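Local coordinates for excinuclease ABC, subunit A. (Deinococcus radiodurans, PDB 2VF7), which probably recognises damaged DNA in nucleotide excision repair, as a zinc-containing UvrA-family ABC ATPase that binds DNA and hydrolyses ATP, at residues A[132-137]-A[300-305]; A[337-340]-A[345-348]; A[323-326]-A[330-333]; A[114-119]-A[357-362]; A[108-113]-A[386-391]. The protein carries 1 engineered substitution. All coordinates share one frame; numbering follows the deposited sequence.

Contact 1. Residues A[132-137]-A[300-305]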
# COMPACT_ATOMS: atom_id res chain seq x y z
N PRO A 132 -26.21 -27.62 26.33
CA PRO A 132 -26.66 -27.49 27.73
C PRO A 132 -25.80 -26.55 28.58
O PRO A 132 -26.34 -25.73 29.33
CB PRO A 132 -26.59 -28.93 28.26
CG PRO A 132 -25.96 -29.76 27.13
CD PRO A 132 -26.31 -29.02 25.89
N GLY A 133 -24.47 -26.67 28.45
CA GLY A 133 -23.52 -25.76 29.09
C GLY A 133 -22.16 -25.88 28.45
O GLY A 133 -21.38 -26.76 28.82
N GLN A 134 -21.86 -25.00 27.48
CA GLN A 134 -20.62 -25.08 26.69
C GLN A 134 -19.61 -23.94 26.93
O GLN A 134 -18.42 -24.10 26.65
CB GLN A 134 -20.93 -25.20 25.19
CG GLN A 134 -19.82 -25.87 24.38
CD GLN A 134 -19.53 -25.18 23.06
OE1 GLN A 134 -18.40 -24.76 22.80
NE2 GLN A 134 -20.55 -25.05 22.22
N GLY A 135 -20.09 -22.80 27.42
CA GLY A 135 -19.22 -21.64 27.69
C GLY A 135 -19.56 -20.42 26.85
O GLY A 135 -20.67 -19.88 26.96
N ILE A 136 -18.59 -19.98 26.03
CA ILE A 136 -18.76 -18.92 25.01
C ILE A 136 -17.62 -18.96 23.98
O ILE A 136 -16.44 -19.00 24.35
CB ILE A 136 -18.99 -17.48 25.62
CG1 ILE A 136 -20.49 -17.15 25.68
CG2 ILE A 136 -18.28 -16.38 24.80
CD1 ILE A 136 -20.88 -15.95 26.54
N VAL A 137 -17.99 -18.98 22.70
CA VAL A 137 -17.04 -19.02 21.58
C VAL A 137 -17.00 -17.65 20.88
O VAL A 137 -18.05 -17.12 20.49
CB VAL A 137 -17.41 -20.12 20.55
CG1 VAL A 137 -16.40 -20.16 19.42
CG2 VAL A 137 -17.50 -21.48 21.24
N LEU A 300 -19.50 -25.43 15.93
CA LEU A 300 -20.54 -26.06 15.10
C LEU A 300 -21.73 -26.51 15.94
O LEU A 300 -22.82 -26.77 15.41
CB LEU A 300 -19.93 -27.23 14.33
CG LEU A 300 -20.57 -27.79 13.05
CD1 LEU A 300 -19.50 -28.46 12.21
CD2 LEU A 300 -21.71 -28.78 13.34
N ASN A 301 -21.53 -26.61 17.25
CA ASN A 301 -22.62 -26.94 18.18
C ASN A 301 -23.56 -25.76 18.44
O ASN A 301 -24.75 -25.95 18.71
CB ASN A 301 -22.07 -27.47 19.50
CG ASN A 301 -21.31 -28.77 19.34
OD1 ASN A 301 -21.60 -29.57 18.45
ND2 ASN A 301 -20.33 -28.99 20.21
N VAL A 302 -23.01 -24.55 18.35
CA VAL A 302 -23.76 -23.30 18.53
C VAL A 302 -24.68 -23.06 17.33
O VAL A 302 -24.21 -22.86 16.22
CB VAL A 302 -22.82 -22.09 18.73
CG1 VAL A 302 -23.61 -20.84 19.14
CG2 VAL A 302 -21.72 -22.41 19.75
N THR A 303 -25.98 -23.06 17.58
CA THR A 303 -26.98 -23.04 16.52
C THR A 303 -27.73 -21.68 16.43
O THR A 303 -27.49 -20.78 17.23
CB THR A 303 -27.97 -24.25 16.68
OG1 THR A 303 -28.47 -24.66 15.41
CG2 THR A 303 -29.13 -23.93 17.64
N PHE A 304 -28.61 -21.55 15.43
CA PHE A 304 -29.59 -20.46 15.34
C PHE A 304 -30.71 -20.84 14.37
O PHE A 304 -30.44 -21.26 13.25
CB PHE A 304 -28.93 -19.14 14.92
CG PHE A 304 -29.87 -17.95 14.97
CD1 PHE A 304 -29.95 -17.17 16.12
CD2 PHE A 304 -30.65 -17.60 13.87
CE1 PHE A 304 -30.81 -16.07 16.17
CE2 PHE A 304 -31.51 -16.50 13.92
CZ PHE A 304 -31.58 -15.74 15.07
N ALA A 305 -31.95 -20.67 14.82
CA ALA A 305 -33.16 -21.13 14.10
C ALA A 305 -33.10 -22.61 13.70
O ALA A 305 -33.85 -23.07 12.83
CB ALA A 305 -33.45 -20.23 12.88

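Contact 2. Residues A[337-340]-A[345-348]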
# COMPACT_ATOMS: atom_id res chain seq x y z
N GLU A 337 -40.62 -15.19 27.46
CA GLU A 337 -40.06 -16.50 27.83
C GLU A 337 -38.64 -16.44 28.42
O GLU A 337 -38.26 -17.31 29.22
CB GLU A 337 -40.09 -17.46 26.63
CG GLU A 337 -39.90 -16.81 25.23
CD GLU A 337 -38.45 -16.33 24.95
OE1 GLU A 337 -37.65 -17.12 24.35
OE2 GLU A 337 -38.11 -15.15 25.32
N ARG A 338 -37.86 -15.44 28.02
CA ARG A 338 -36.47 -15.30 28.44
C ARG A 338 -36.08 -13.82 28.44
O ARG A 338 -35.16 -13.40 27.72
CB ARG A 338 -35.55 -16.10 27.53
CG ARG A 338 -34.21 -16.47 28.16
CD ARG A 338 -33.08 -16.02 27.26
NE ARG A 338 -31.95 -16.95 27.28
CZ ARG A 338 -31.80 -17.97 26.44
NH1 ARG A 338 -30.73 -18.75 26.54
NH2 ARG A 338 -32.71 -18.21 25.50
N VAL A 339 -36.79 -13.03 29.23
CA VAL A 339 -36.41 -11.64 29.47
C VAL A 339 -36.29 -11.40 30.97
O VAL A 339 -35.54 -10.53 31.41
CB VAL A 339 -37.39 -10.62 28.83
CG1 VAL A 339 -37.12 -10.50 27.34
CG2 VAL A 339 -38.84 -11.01 29.10
N LYS A 340 -37.02 -12.19 31.75
CA LYS A 340 -36.92 -12.15 33.21
C LYS A 340 -35.70 -12.93 33.72
O LYS A 340 -35.37 -12.88 34.91
CB LYS A 340 -38.22 -12.65 33.88
CG LYS A 340 -38.38 -14.18 33.99
CD LYS A 340 -39.37 -14.75 32.97
CE LYS A 340 -38.74 -15.00 31.61
NZ LYS A 340 -37.80 -16.16 31.60
N GLN A 345 -27.91 -11.08 26.77
CA GLN A 345 -28.43 -11.72 25.54
C GLN A 345 -29.54 -10.98 24.76
O GLN A 345 -29.29 -10.48 23.66
CB GLN A 345 -28.85 -13.18 25.84
CG GLN A 345 -28.84 -14.13 24.65
CD GLN A 345 -30.23 -14.51 24.12
OE1 GLN A 345 -30.36 -15.41 23.30
NE2 GLN A 345 -31.26 -13.82 24.60
N ALA A 346 -30.74 -10.91 25.34
CA ALA A 346 -31.89 -10.36 24.63
C ALA A 346 -31.73 -8.89 24.24
O ALA A 346 -32.23 -8.47 23.19
CB ALA A 346 -33.17 -10.57 25.43
N ILE A 347 -31.01 -8.12 25.06
CA ILE A 347 -30.72 -6.70 24.79
C ILE A 347 -29.69 -6.54 23.65
O ILE A 347 -29.62 -5.48 23.01
CB ILE A 347 -30.24 -5.92 26.06
CG1 ILE A 347 -30.96 -6.38 27.33
CG2 ILE A 347 -30.37 -4.40 25.86
CD1 ILE A 347 -32.32 -5.72 27.59
N ALA A 348 -28.90 -7.58 23.42
CA ALA A 348 -27.91 -7.58 22.34
C ALA A 348 -28.46 -8.24 21.08
O ALA A 348 -28.13 -7.82 19.97
CB ALA A 348 -26.62 -8.27 22.79

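Contact 3. Residues A[323-326]-A[330-333]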
# COMPACT_ATOMS: atom_id res chain seq x y z
N LEU A 323 -35.90 -14.97 8.26
CA LEU A 323 -35.59 -15.73 9.48
C LEU A 323 -35.19 -14.77 10.60
O LEU A 323 -35.51 -15.00 11.76
CB LEU A 323 -34.45 -16.72 9.23
CG LEU A 323 -34.72 -18.10 8.63
CD1 LEU A 323 -33.45 -18.66 7.99
CD2 LEU A 323 -35.26 -19.07 9.67
N LEU A 324 -34.50 -13.69 10.23
CA LEU A 324 -33.94 -12.74 11.19
C LEU A 324 -34.93 -11.75 11.81
O LEU A 324 -34.76 -11.37 12.97
CB LEU A 324 -32.75 -11.99 10.60
CG LEU A 324 -31.39 -12.71 10.54
CD1 LEU A 324 -30.36 -11.83 9.86
CD2 LEU A 324 -30.89 -13.13 11.92
N ARG A 325 -35.94 -11.32 11.04
CA ARG A 325 -36.77 -10.16 11.45
C ARG A 325 -37.78 -10.35 12.61
O ARG A 325 -38.08 -9.38 13.30
CB ARG A 325 -37.41 -9.44 10.25
CG ARG A 325 -38.65 -10.08 9.65
CD ARG A 325 -39.52 -9.04 8.95
NE ARG A 325 -38.81 -8.38 7.85
CZ ARG A 325 -38.93 -8.72 6.56
NH1 ARG A 325 -39.74 -9.71 6.20
NH2 ARG A 325 -38.24 -8.07 5.64
N PRO A 326 -38.29 -11.58 12.83
CA PRO A 326 -39.07 -11.81 14.05
C PRO A 326 -38.28 -11.50 15.32
O PRO A 326 -38.86 -11.12 16.33
CB PRO A 326 -39.41 -13.30 13.98
CG PRO A 326 -38.43 -13.88 13.03
CD PRO A 326 -38.25 -12.80 12.01
N GLU A 330 -39.21 -8.14 17.76
CA GLU A 330 -39.52 -8.66 19.10
C GLU A 330 -40.73 -9.60 19.11
O GLU A 330 -41.62 -9.48 19.96
CB GLU A 330 -39.70 -7.50 20.10
CG GLU A 330 -38.44 -6.52 20.18
CD GLU A 330 -38.93 -5.16 20.90
OE1 GLU A 330 -38.26 -4.11 20.46
OE2 GLU A 330 -39.85 -5.20 21.97
N ARG A 331 -40.76 -10.53 18.15
CA ARG A 331 -41.78 -11.60 18.12
C ARG A 331 -41.22 -12.99 17.73
O ARG A 331 -41.69 -13.62 16.77
CB ARG A 331 -43.01 -11.22 17.27
CG ARG A 331 -42.89 -9.98 16.40
CD ARG A 331 -42.35 -10.27 15.01
NE ARG A 331 -43.37 -10.77 14.09
CZ ARG A 331 -43.17 -10.97 12.78
NH1 ARG A 331 -41.98 -10.72 12.23
NH2 ARG A 331 -44.16 -11.43 12.03
N GLU A 332 -40.24 -13.46 18.50
CA GLU A 332 -39.72 -14.83 18.40
C GLU A 332 -40.78 -15.80 18.94
O GLU A 332 -41.84 -15.34 19.39
CB GLU A 332 -38.44 -14.98 19.23
CG GLU A 332 -37.40 -13.90 19.00
CD GLU A 332 -37.59 -12.70 19.91
OE1 GLU A 332 -38.17 -11.69 19.44
OE2 GLU A 332 -37.16 -12.76 21.08
N PRO A 333 -40.53 -17.13 18.88
CA PRO A 333 -41.38 -18.03 19.67
C PRO A 333 -41.46 -17.57 21.13
O PRO A 333 -40.65 -18.00 21.96
CB PRO A 333 -40.64 -19.37 19.56
CG PRO A 333 -39.98 -19.31 18.26
CD PRO A 333 -39.54 -17.88 18.08

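Contact 4. Residues A[114-119]-A[357-362]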
# COMPACT_ATOMS: atom_id res chain seq x y z
N THR A 114 -20.20 -7.97 1.31
CA THR A 114 -21.31 -7.21 1.87
C THR A 114 -21.09 -6.90 3.34
O THR A 114 -21.85 -6.14 3.94
CB THR A 114 -22.65 -7.92 1.64
OG1 THR A 114 -22.59 -9.26 2.12
CG2 THR A 114 -22.98 -7.93 0.16
N THR A 115 -20.02 -7.48 3.91
CA THR A 115 -19.68 -7.34 5.35
C THR A 115 -20.53 -8.22 6.27
O THR A 115 -20.22 -8.35 7.47
CB THR A 115 -19.72 -5.85 5.84
OG1 THR A 115 -19.03 -5.01 4.89
CG2 THR A 115 -19.04 -5.71 7.22
N LEU A 116 -21.58 -8.84 5.73
CA LEU A 116 -22.58 -9.57 6.53
C LEU A 116 -22.05 -10.73 7.37
O LEU A 116 -22.49 -10.93 8.51
CB LEU A 116 -23.74 -10.07 5.65
CG LEU A 116 -24.59 -9.05 4.87
CD1 LEU A 116 -25.66 -9.76 4.06
CD2 LEU A 116 -25.24 -8.01 5.77
N SER A 117 -21.11 -11.49 6.82
CA SER A 117 -20.59 -12.69 7.48
C SER A 117 -19.97 -12.39 8.82
O SER A 117 -20.12 -13.18 9.75
CB SER A 117 -19.59 -13.44 6.59
OG SER A 117 -20.22 -13.91 5.41
N ASN A 118 -19.27 -11.26 8.92
CA ASN A 118 -18.67 -10.86 10.19
C ASN A 118 -19.74 -10.62 11.25
O ASN A 118 -19.61 -11.09 12.38
CB ASN A 118 -17.80 -9.61 10.05
CG ASN A 118 -17.20 -9.15 11.39
OD1 ASN A 118 -16.91 -9.96 12.27
ND2 ASN A 118 -17.01 -7.84 11.53
N LEU A 119 -20.81 -9.93 10.85
CA LEU A 119 -21.84 -9.51 11.79
C LEU A 119 -22.58 -10.71 12.37
O LEU A 119 -23.01 -10.68 13.54
CB LEU A 119 -22.79 -8.51 11.15
CG LEU A 119 -22.23 -7.22 10.52
CD1 LEU A 119 -23.37 -6.38 9.98
CD2 LEU A 119 -21.35 -6.40 11.47
N VAL A 357 -30.87 -6.94 9.49
CA VAL A 357 -32.01 -6.95 8.58
C VAL A 357 -32.18 -5.59 7.88
O VAL A 357 -32.78 -5.52 6.81
CB VAL A 357 -33.30 -7.40 9.32
CG1 VAL A 357 -33.97 -6.24 10.01
CG2 VAL A 357 -34.27 -8.08 8.36
N LYS A 358 -31.63 -4.53 8.47
CA LYS A 358 -31.64 -3.21 7.85
C LYS A 358 -30.70 -3.21 6.66
O LYS A 358 -31.06 -2.75 5.57
CB LYS A 358 -31.23 -2.13 8.86
CG LYS A 358 -31.30 -0.68 8.35
CD LYS A 358 -30.20 0.19 8.99
CE LYS A 358 -28.79 -0.23 8.53
NZ LYS A 358 -27.69 0.43 9.30
N ARG A 359 -29.49 -3.72 6.88
CA ARG A 359 -28.53 -3.96 5.80
C ARG A 359 -29.10 -4.86 4.71
O ARG A 359 -28.99 -4.54 3.54
CB ARG A 359 -27.24 -4.58 6.35
CG ARG A 359 -26.27 -3.56 6.88
CD ARG A 359 -25.40 -4.13 7.98
NE ARG A 359 -25.26 -3.16 9.06
CZ ARG A 359 -24.23 -2.33 9.22
NH1 ARG A 359 -23.20 -2.36 8.38
NH2 ARG A 359 -24.23 -1.48 10.24
N LEU A 360 -29.73 -5.96 5.11
CA LEU A 360 -30.28 -6.93 4.17
C LEU A 360 -31.35 -6.35 3.25
O LEU A 360 -31.46 -6.76 2.10
CB LEU A 360 -30.81 -8.17 4.90
CG LEU A 360 -29.79 -9.25 5.25
CD1 LEU A 360 -30.19 -10.02 6.49
CD2 LEU A 360 -29.62 -10.20 4.07
N ASP A 361 -32.12 -5.39 3.75
CA ASP A 361 -33.19 -4.74 2.96
C ASP A 361 -32.65 -3.99 1.74
O ASP A 361 -33.26 -4.01 0.68
CB ASP A 361 -34.06 -3.81 3.83
CG ASP A 361 -35.35 -4.48 4.33
OD1 ASP A 361 -35.79 -5.51 3.76
OD2 ASP A 361 -35.95 -3.97 5.30
N VAL A 362 -31.50 -3.35 1.92
CA VAL A 362 -30.78 -2.66 0.84
C VAL A 362 -30.45 -3.61 -0.34
O VAL A 362 -30.72 -3.28 -1.50
CB VAL A 362 -29.49 -1.97 1.37
CG1 VAL A 362 -28.58 -1.53 0.24
CG2 VAL A 362 -29.84 -0.79 2.27

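Contact 5. Residues A[108-113]-A[386-391]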
# COMPACT_ATOMS: atom_id res chain seq x y z
N SER A 108 -13.52 -14.04 -3.08
CA SER A 108 -14.34 -13.70 -1.92
C SER A 108 -15.64 -14.48 -1.99
O SER A 108 -15.85 -15.31 -2.87
CB SER A 108 -14.67 -12.20 -1.89
OG SER A 108 -14.02 -11.53 -0.82
N SER A 109 -16.52 -14.18 -1.02
CA SER A 109 -17.88 -14.68 -0.96
C SER A 109 -18.78 -13.46 -1.02
O SER A 109 -18.30 -12.35 -0.87
CB SER A 109 -18.13 -15.37 0.38
OG SER A 109 -16.92 -15.74 0.99
N VAL A 110 -20.07 -13.67 -1.23
CA VAL A 110 -21.04 -12.58 -1.17
C VAL A 110 -21.10 -11.99 0.25
O VAL A 110 -21.15 -10.76 0.43
CB VAL A 110 -22.42 -13.08 -1.63
CG1 VAL A 110 -23.54 -12.09 -1.29
CG2 VAL A 110 -22.39 -13.39 -3.12
N GLY A 111 -21.07 -12.86 1.26
CA GLY A 111 -21.06 -12.46 2.65
C GLY A 111 -19.83 -11.73 3.15
O GLY A 111 -19.85 -11.14 4.23
N SER A 112 -18.75 -11.77 2.37
CA SER A 112 -17.55 -11.01 2.69
C SER A 112 -17.57 -9.62 2.07
O SER A 112 -17.15 -8.65 2.70
CB SER A 112 -16.30 -11.74 2.21
OG SER A 112 -16.35 -13.10 2.59
N VAL A 113 -18.05 -9.53 0.84
CA VAL A 113 -18.10 -8.26 0.13
C VAL A 113 -19.21 -7.37 0.66
O VAL A 113 -19.16 -6.14 0.50
CB VAL A 113 -18.24 -8.46 -1.42
CG1 VAL A 113 -18.15 -7.12 -2.15
CG2 VAL A 113 -17.15 -9.38 -1.93
N GLN A 386 -21.15 -5.60 -9.20
CA GLN A 386 -21.12 -4.15 -9.17
C GLN A 386 -22.33 -3.65 -8.42
O GLN A 386 -22.28 -2.57 -7.85
CB GLN A 386 -21.05 -3.54 -10.57
CG GLN A 386 -20.63 -2.07 -10.58
CD GLN A 386 -20.53 -1.49 -11.96
OE1 GLN A 386 -20.17 -0.34 -12.12
NE2 GLN A 386 -20.84 -2.28 -12.98
N ARG A 387 -23.40 -4.45 -8.42
CA ARG A 387 -24.64 -4.17 -7.71
C ARG A 387 -24.53 -4.51 -6.23
O ARG A 387 -25.11 -3.83 -5.40
CB ARG A 387 -25.82 -4.92 -8.35
CG ARG A 387 -26.74 -4.06 -9.21
CD ARG A 387 -27.83 -4.85 -9.95
NE ARG A 387 -27.41 -5.25 -11.29
CZ ARG A 387 -27.52 -6.47 -11.81
NH1 ARG A 387 -28.07 -7.46 -11.11
NH2 ARG A 387 -27.10 -6.71 -13.04
N LEU A 388 -23.80 -5.58 -5.92
CA LEU A 388 -23.46 -5.91 -4.54
C LEU A 388 -22.46 -4.95 -3.92
O LEU A 388 -22.24 -4.96 -2.71
CB LEU A 388 -22.82 -7.29 -4.47
CG LEU A 388 -23.64 -8.57 -4.59
CD1 LEU A 388 -22.65 -9.72 -4.70
CD2 LEU A 388 -24.60 -8.77 -3.41
N ARG A 389 -21.80 -4.16 -4.76
CA ARG A 389 -20.81 -3.20 -4.28
C ARG A 389 -21.48 -1.85 -4.06
O ARG A 389 -21.12 -1.10 -3.15
CB ARG A 389 -19.64 -3.12 -5.23
CG ARG A 389 -18.36 -2.84 -4.51
CD ARG A 389 -17.26 -3.83 -4.84
NE ARG A 389 -16.22 -3.26 -5.70
CZ ARG A 389 -15.36 -2.29 -5.36
NH1 ARG A 389 -15.41 -1.71 -4.16
NH2 ARG A 389 -14.45 -1.88 -6.24
N LEU A 390 -22.45 -1.57 -4.91
CA LEU A 390 -23.35 -0.46 -4.78
C LEU A 390 -24.13 -0.54 -3.45
O LEU A 390 -24.18 0.43 -2.69
CB LEU A 390 -24.31 -0.46 -5.97
CG LEU A 390 -25.09 0.82 -6.23
CD1 LEU A 390 -24.12 1.95 -6.47
CD2 LEU A 390 -26.07 0.71 -7.40
N ALA A 391 -24.71 -1.71 -3.18
CA ALA A 391 -25.49 -1.94 -1.98
C ALA A 391 -24.65 -1.70 -0.74
O ALA A 391 -25.11 -1.06 0.22
CB ALA A 391 -26.06 -3.32 -1.98

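Contact 1. Residues A[132-137]-A[300-305]
Gln134 reaches across to Asn301 and Val302, and its amide nitrogen is the atom that does the touching. NE2 lies 3.8 Å from Val302 CG2 and 3.9 Å from Asn301 CB, so the polar tip rests on aliphatic carbon. Its hydrogen-bond partner is a third residue, the carbonyl oxygen of Glu298 just ahead of the second segment, which accounts for a nitrogen settling among carbons. With CG roughly anti to the backbone N (chi1 -155°) and a bend at chi2, the chain of Gln134 crosses both partners at about a right angle. Its amide plane stands at 90° to that of Asn301, and the two amides are neither stacked nor paired. Val302 offers CG2, the branch beside its own backbone N.

Both segments are irregular loops. Segment 132-137 precedes the zinc ligands Cys151 and Cys154, segment 300-305 follows Cys287 and Cys290, and the chain between them includes the UvrA DNA-binding domain. The side chain of Asn301 is about 11 Å from that of Cys290 and about 14 Å from the zinc ion, so the contact lies near, but not at, the zinc site.

At Gly135 the chain turns through positive phi, a conformation in which a CB would run into the carbonyl O of Gln134. Further on, Val137 directs its side chain back toward the other loop, CG2 lying 4.6 Å from Val302 CG2, a looser approach than that of Gln134. Its backbone is held at both ends: the N bonds to Tyr130 OH and the O to Ser125 OG.

Contact 2. Residues A[337-340]-A[345-348]
Arg338 and Gln345 face each other across the turn that leads into helix 345-365, and their side chains make the closer part of the contact. Arg338 CD comes within 3.9 Å of Gln345 NE2, the two chains crossing at about a right angle. Beyond this point the guanidinium is laid under the amide: Gln345 OE1 sits 4.2 Å above its plane, over the centre, and the two flat groups are only 24° out of parallel. Bends at chi2 and chi3 of Arg338 and at chi2 of Gln345 bring them into this arrangement. The oxygen therefore approaches over a face and not at the N-H edge, and no bond is formed.

Next to it the packing is thinner. Ala346 CB lies 4.1 Å from the carbonyl O of Arg338 and 4.4 Å from Val339 CG1, the one purely apolar pair, at the place where the backbones approach most nearly, with 6.7 Å between the CA atoms of Val339 and Ala346.

The outer, solvent side is made by Glu337 and Lys340, which serve their own loop. Lys340 curls back so that NZ bonds to Glu337 O at 2.7 Å, approaching from above the carbonyl plane, 59° out of it. Arg338 N adds a weak, strongly bent bond to Glu337 OE2.

Four residues separate the segments, in the connection between helices 317-328 and 345-365. The amide oxygen over the guanidinium face is a polar approach without a bond, probably mildly favourable electrostatically, and the contact otherwise rests on van der Waals packing.

Contact 3. Residues A[323-326]-A[330-333]
Pro326 O, near the end of helix 317-328, is the acceptor around which Glu330, Arg331 and Glu332 gather as the chain leaves the helix. The arrangement has the 6→1 backbone bond and the left-handed residue of a Schellman motif. Glu330 is that residue, with phi 60° and psi 46°; its N comes close to Pro326 O, but at an angle too poor for a bond.

Arg331 supplies the bond itself: its N reaches Pro326 O at 2.7 Å, with 157° at the hydrogen, and lies nearly along the C=O axis. Its own carbonyl O packs against the proline ring, 3.6 Å from Pro326 CB. The side chain then folds back over the proline, bent at both chi2 and chi3. CD lies 3.7 Å and NH1 3.6 Å from Pro326 CA. The guanidinium approaches that carbon obliquely and has Arg325 C at its edge, near its plane. Glu329 OE1 forms a salt bridge with NH1, which probably offsets the like charge of Arg325, whose NE is 5.9 Å from the same NH1.

Glu332 follows, its carboxylate brought round toward Pro326 O by a bend at chi2. Both carboxylate oxygens have hydrogen-bond partners just beyond the segment, among them His335 ND1, weakly bonded to OE2, so any shift of the acid's pKa by the nearby carbonyl would probably be small. With an alanine in place of Glu332, His335 ND1 would probably lose its weak partner and the Pro326 carbonyl the carboxylate beside it. Glu332 OE1 and Pro326 O, two acceptors not bonded to each other, are 3.2 Å apart.

Contact 4. Residues A[114-119]-A[357-362]
Apolar packing joins Leu116, in the first turn of helix 116-127, to Leu360 of helix 345-365. Leu116 CD1 and Leu360 CD2 are 4.0 Å apart, their side chains crossing obliquely. The other branch of Leu116 serves Arg359: CD2 lies 4.0 Å from Arg359 CB, the two chains sliding past each other in opposite directions.

Aliphatic-to-guanidinium packing comes from Leu119, one turn further on. Its CD1 is 3.6 Å from Arg359 CD and 3.8 Å from NE, and covers one face of the guanidinium while the chains cross at about a right angle. A bend at chi3 (-137°) turns the planar group so that this face meets the methyl.

The charged interaction lies along the second helix. Arg359 NH2 forms a salt bridge with Asp355, about one turn earlier, which with the leucine on its face should limit rotation of the group.

The nearest CA atoms, of Leu116 and Arg359, are 8.2 Å apart, leaving room for the side chains between the helices. Thr115, with positive phi, marks the break between helices 110-113 and 116-127 and packs on Arg75 of the second subunit. Leu360 also meets Leu324 of helix 317-328, so three helices share this apolar layer. Such a bundle is consistent with the helical subdomain of an ABC ATPase, here with Leu116 about 11 Å from the ADP-binding Arg375, measured between side chains.

Contact 5. Residues A[108-113]-A[386-391]
Val113 and Arg389 mark the nearest approach of the two backbones, with 7.2 Å between their CA atoms. Segment 108-113 holds a single short helical turn, 110-113, closed by long, weak bonds from Ser112 N and Val113 N to Ser109 O. Segment 386-391 is regular helix, with Leu390 N bonded to Gln386 O at 3.1 Å.

Val110 and Leu388 cross at about a right angle, so both methyls of each side chain take part: Val110 CG2 is 4.0 Å from Leu388 CD1, and Val110 CG1 is 4.1 Å from Leu388 CD2. Val113, with CG1 anti to its backbone N (chi1 -174°), brings that methyl to 4.3 Å from Arg389 CD. The aliphatic part of the arginine makes this contact, while its NH1 bonds to Ser68 O of the second subunit.

Val110 also touches Arg375, an ADP-binding residue. Thr392 OG1 ties the two segments indirectly through hydrogen bonds with Val113 O and Leu388 O. Helix 382-393 starts within an LSPGE sequence, consistent with the ABC signature motif. It is flanked by helix 345-365 at Leu363, by helix 417-428 at Leu424 and Leu427, and by sheet strand 402-406, where Leu390 packs on Leu405.

How the contacts relate
Contacts 5, 4, 3 and 2 form a series leading away from the nucleotide: the side chain of Val110 in contact 5 is about 8 Å from a bound ADP, and that of Leu360 in contact 4 about 14 Å. Contacts 4 and 5 are joined by a probable hydrogen bond, Ser117 N to Gly111 O at 2.9 Å, and contacts 3 and 4 by Leu324 CD1 on Leu360 CD1 at 3.8 Å. Contact 2 adjoins contact 3 in sequence and shares helix 345-365 with contact 4. Contact 1 branches toward the zinc module, touching contact 3 where Phe304 CE2 lies 4.0 Å from Leu324 CD2. Contacts 1 to 4 all nest within the chain loop closed by contact 5.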